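Local coordinates for protein glycoside hydrolase family 81 (Clostridium thermocellum, PDB 6FOP) that probably hydrolyses beta-1,3-glucans such as laminarin as a family 81 glycoside hydrolase of the cellulosome, at residues 266-277 and 289-300. Sequence-based numbering, arbitrary orientation. Where two conformers were deposited one is given.
Sequences HQWRNNPHILPL and KTIQGTSFKTVY
Asn-271, whose OD1 closes an Asx turn by accepting from His-273 N, holds the loop after helix 265-268 to the edge strand 295-301 through its ND2, which donates to Lys-297 O. CG of Asn-271 stands anti to the backbone N (chi1 -173°), turning the amide toward two carbonyls that lie close to its plane. ND2 reaches Gln-267 O at 3.0 Å. Its bond to Lys-297 O, also 3.0 Å, meets a lone pair and is nearly straight (N-H...O angle 166°). The amide thus ties helix end, turn and strand together. Beside it, the His-273 ring lies between Pro-272 and Lys-297, whose CE sits over the ring centre, 3.5 Å from the centroid. The extended Lys-289 chain runs over one face of Trp-268: CE is 3.6 Å from the centroid of the six-membered ring in a CH-pi contact, NZ makes an off-centre cation-pi contact at 4.0 Å, and a water joins NZ to Trp-268 O. Tyr-300 OH donates to His-266 O from above the carbonyl plane. Further along, Leu-277 N donates to Thr-290 O (2.8 Å), while Ile-274 packs against Ile-291 and Phe-296. Strand 289-292 pairs with strand 260-263, strand 295-300 pairs with strand 240-251, and Tyr-300 and His-266 both rest on helix 514-534.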
# COMPACT_ATOMS: atom_id res chain seq x y z
N HIS A 266 -10.71 -7.36 2.58
CA HIS A 266 -10.98 -6.16 1.77
C HIS A 266 -11.40 -6.47 0.34
O HIS A 266 -11.92 -5.59 -0.36
CB HIS A 266 -9.79 -5.18 1.78
CG HIS A 266 -8.67 -5.60 0.91
ND1 HIS A 266 -7.75 -6.54 1.32
CD2 HIS A 266 -8.31 -5.25 -0.35
CE1 HIS A 266 -6.90 -6.77 0.34
NE2 HIS A 266 -7.21 -5.98 -0.68
N GLN A 267 -11.14 -7.71 -0.12
CA GLN A 267 -11.56 -8.16 -1.45
C GLN A 267 -12.92 -8.84 -1.41
O GLN A 267 -13.73 -8.62 -2.31
CB GLN A 267 -10.54 -9.14 -2.03
CG GLN A 267 -9.18 -8.50 -2.29
CD GLN A 267 -8.06 -9.49 -2.51
OE1 GLN A 267 -8.05 -10.54 -1.90
NE2 GLN A 267 -7.13 -9.15 -3.36
N TRP A 268 -13.16 -9.72 -0.43
CA TRP A 268 -14.43 -10.46 -0.44
C TRP A 268 -15.60 -9.74 0.20
O TRP A 268 -16.75 -10.04 -0.11
CB TRP A 268 -14.29 -11.88 0.15
CG TRP A 268 -13.85 -12.06 1.58
CD1 TRP A 268 -12.64 -12.52 2.00
CD2 TRP A 268 -14.61 -11.81 2.78
NE1 TRP A 268 -12.60 -12.60 3.36
CE2 TRP A 268 -13.80 -12.17 3.87
CE3 TRP A 268 -15.92 -11.39 3.04
CZ2 TRP A 268 -14.23 -12.04 5.20
CZ3 TRP A 268 -16.34 -11.26 4.38
CH2 TRP A 268 -15.50 -11.59 5.43
N ARG A 269 -15.32 -8.79 1.09
CA ARG A 269 -16.43 -8.18 1.86
C ARG A 269 -17.37 -7.42 0.93
O ARG A 269 -16.94 -6.56 0.15
CB ARG A 269 -15.91 -7.27 2.95
CG ARG A 269 -17.00 -6.87 3.94
CD ARG A 269 -16.55 -5.72 4.81
NE ARG A 269 -15.32 -6.01 5.52
CZ ARG A 269 -15.22 -6.82 6.58
NH1 ARG A 269 -16.28 -7.49 7.04
NH2 ARG A 269 -14.05 -6.99 7.15
N ASN A 270 -18.65 -7.77 1.01
CA ASN A 270 -19.71 -7.12 0.23
C ASN A 270 -19.49 -7.18 -1.26
O ASN A 270 -19.97 -6.33 -2.00
CB ASN A 270 -19.91 -5.68 0.72
CG ASN A 270 -20.42 -5.61 2.16
OD1 ASN A 270 -19.97 -4.79 2.96
ND2 ASN A 270 -21.36 -6.47 2.48
N ASN A 271 -18.79 -8.22 -1.69
CA ASN A 271 -18.46 -8.40 -3.09
C ASN A 271 -19.51 -9.27 -3.76
O ASN A 271 -19.53 -10.48 -3.55
CB ASN A 271 -17.07 -9.02 -3.23
CG ASN A 271 -16.58 -9.07 -4.67
OD1 ASN A 271 -17.37 -9.05 -5.61
ND2 ASN A 271 -15.26 -9.11 -4.83
N PRO A 272 -20.36 -8.68 -4.61
CA PRO A 272 -21.43 -9.45 -5.26
C PRO A 272 -20.98 -10.21 -6.53
O PRO A 272 -21.82 -10.83 -7.20
CB PRO A 272 -22.44 -8.36 -5.60
CG PRO A 272 -21.59 -7.22 -5.99
CD PRO A 272 -20.42 -7.26 -5.03
N HIS A 273 -19.69 -10.13 -6.85
CA HIS A 273 -19.14 -10.67 -8.10
C HIS A 273 -18.43 -12.00 -7.92
O HIS A 273 -17.79 -12.46 -8.84
CB HIS A 273 -18.20 -9.65 -8.73
CG HIS A 273 -18.82 -8.31 -8.91
ND1 HIS A 273 -19.81 -8.09 -9.84
CD2 HIS A 273 -18.66 -7.14 -8.23
CE1 HIS A 273 -20.19 -6.82 -9.78
NE2 HIS A 273 -19.52 -6.23 -8.81
N ILE A 274 -18.53 -12.59 -6.75
CA ILE A 274 -17.91 -13.87 -6.46
C ILE A 274 -18.92 -14.84 -5.82
O ILE A 274 -19.89 -14.41 -5.18
CB ILE A 274 -16.68 -13.70 -5.53
CG1 ILE A 274 -17.06 -13.06 -4.18
CG2 ILE A 274 -15.59 -12.92 -6.22
CD1 ILE A 274 -15.93 -12.96 -3.20
N LEU A 275 -18.64 -16.13 -5.97
CA LEU A 275 -19.41 -17.22 -5.36
C LEU A 275 -18.42 -18.11 -4.61
O LEU A 275 -17.97 -19.11 -5.15
CB LEU A 275 -20.19 -17.99 -6.42
CG LEU A 275 -21.44 -17.28 -6.90
CD1 LEU A 275 -22.01 -17.99 -8.11
CD2 LEU A 275 -22.48 -17.21 -5.78
N PRO A 276 -18.11 -17.77 -3.36
CA PRO A 276 -17.08 -18.50 -2.63
C PRO A 276 -17.33 -20.00 -2.50
O PRO A 276 -18.47 -20.44 -2.41
CB PRO A 276 -17.07 -17.83 -1.27
CG PRO A 276 -17.49 -16.43 -1.59
CD PRO A 276 -18.60 -16.63 -2.57
N LEU A 277 -16.22 -20.72 -2.48
CA LEU A 277 -16.18 -22.12 -2.14
C LEU A 277 -16.41 -22.24 -0.64
O LEU A 277 -16.42 -21.24 0.08
CB LEU A 277 -14.81 -22.69 -2.49
CG LEU A 277 -14.38 -22.64 -3.96
CD1 LEU A 277 -12.95 -23.12 -4.07
CD2 LEU A 277 -15.29 -23.47 -4.83
N LYS A 289 -11.39 -16.06 2.28
CA LYS A 289 -12.31 -16.91 1.54
C LYS A 289 -11.61 -17.44 0.31
O LYS A 289 -10.51 -17.02 -0.04
CB LYS A 289 -13.61 -16.16 1.19
CG LYS A 289 -14.41 -15.77 2.42
CD LYS A 289 -15.78 -15.21 2.01
CE LYS A 289 -16.58 -14.80 3.22
NZ LYS A 289 -17.91 -14.27 2.80
N THR A 290 -12.25 -18.41 -0.33
CA THR A 290 -11.71 -18.98 -1.55
C THR A 290 -12.74 -18.97 -2.67
O THR A 290 -13.95 -19.06 -2.44
CB THR A 290 -11.19 -20.41 -1.34
OG1 THR A 290 -12.22 -21.27 -0.87
CG2 THR A 290 -9.99 -20.43 -0.42
N ILE A 291 -12.23 -18.93 -3.90
CA ILE A 291 -13.06 -19.05 -5.10
C ILE A 291 -12.34 -19.98 -6.07
O ILE A 291 -11.11 -20.16 -5.96
CB ILE A 291 -13.33 -17.70 -5.80
CG1 ILE A 291 -12.01 -17.05 -6.27
CG2 ILE A 291 -14.10 -16.79 -4.84
CD1 ILE A 291 -12.23 -15.81 -7.07
N GLN A 292 -13.10 -20.57 -6.97
CA GLN A 292 -12.53 -21.29 -8.10
C GLN A 292 -12.50 -20.36 -9.28
O GLN A 292 -13.54 -19.81 -9.67
CB GLN A 292 -13.39 -22.50 -8.46
CG GLN A 292 -13.06 -23.17 -9.80
CD GLN A 292 -11.64 -23.58 -9.95
OE1 GLN A 292 -11.02 -23.30 -10.98
NE2 GLN A 292 -11.12 -24.30 -8.96
N GLY A 293 -11.33 -20.24 -9.88
CA GLY A 293 -11.21 -19.51 -11.13
C GLY A 293 -9.85 -18.91 -11.28
O GLY A 293 -9.05 -18.87 -10.32
N THR A 294 -9.60 -18.40 -12.47
CA THR A 294 -8.37 -17.73 -12.75
C THR A 294 -8.50 -16.20 -12.70
O THR A 294 -7.51 -15.52 -12.88
CB THR A 294 -7.81 -18.15 -14.11
OG1 THR A 294 -8.82 -17.96 -15.11
CG2 THR A 294 -7.37 -19.61 -14.03
N SER A 295 -9.70 -15.69 -12.43
CA SER A 295 -9.86 -14.25 -12.28
C SER A 295 -11.05 -13.91 -11.42
O SER A 295 -11.99 -14.69 -11.27
CB SER A 295 -9.99 -13.56 -13.63
OG SER A 295 -11.20 -13.91 -14.26
N PHE A 296 -10.98 -12.72 -10.84
CA PHE A 296 -12.11 -12.12 -10.14
C PHE A 296 -11.97 -10.61 -10.17
O PHE A 296 -10.91 -10.09 -10.51
CB PHE A 296 -12.23 -12.64 -8.70
CG PHE A 296 -11.14 -12.18 -7.77
CD1 PHE A 296 -9.94 -12.86 -7.69
CD2 PHE A 296 -11.34 -11.08 -6.93
CE1 PHE A 296 -8.95 -12.47 -6.83
CE2 PHE A 296 -10.35 -10.70 -6.05
CZ PHE A 296 -9.14 -11.38 -6.02
N LYS A 297 -13.03 -9.94 -9.76
CA LYS A 297 -12.99 -8.49 -9.63
C LYS A 297 -13.46 -8.03 -8.28
O LYS A 297 -14.21 -8.72 -7.59
CB LYS A 297 -13.75 -7.79 -10.74
CG LYS A 297 -15.24 -7.90 -10.73
CD LYS A 297 -15.79 -7.14 -11.94
CE LYS A 297 -17.29 -7.05 -11.92
NZ LYS A 297 -17.78 -6.32 -13.13
N THR A 298 -13.01 -6.82 -7.92
CA THR A 298 -13.58 -6.07 -6.81
C THR A 298 -14.09 -4.77 -7.41
O THR A 298 -13.52 -4.25 -8.39
CB THR A 298 -12.53 -5.76 -5.72
OG1 THR A 298 -11.46 -4.98 -6.28
CG2 THR A 298 -11.99 -7.01 -5.09
N VAL A 299 -15.13 -4.22 -6.78
CA VAL A 299 -15.69 -2.92 -7.20
C VAL A 299 -15.94 -2.12 -5.93
O VAL A 299 -16.68 -2.56 -5.05
CB VAL A 299 -16.99 -3.05 -8.02
CG1 VAL A 299 -17.45 -1.66 -8.47
CG2 VAL A 299 -16.77 -3.93 -9.26
N TYR A 300 -15.29 -0.96 -5.84
CA TYR A 300 -15.48 -0.05 -4.73
C TYR A 300 -16.15 1.22 -5.20
O TYR A 300 -15.93 1.67 -6.29
CB TYR A 300 -14.12 0.29 -4.13
CG TYR A 300 -13.29 -0.90 -3.68
CD1 TYR A 300 -13.81 -1.91 -2.89
CD2 TYR A 300 -11.93 -0.96 -3.98
CE1 TYR A 300 -13.02 -3.00 -2.47
CE2 TYR A 300 -11.14 -2.02 -3.58
CZ TYR A 300 -11.68 -3.02 -2.80
OH TYR A 300 -10.87 -4.06 -2.42
O HOH W 1 -17.84 -12.67 0.21
O HOH W 2 -15.42 -11.71 -10.06
O HOH W 3 -15.99 -19.98 -7.01
O HOH W 4 -14.74 -19.34 1.07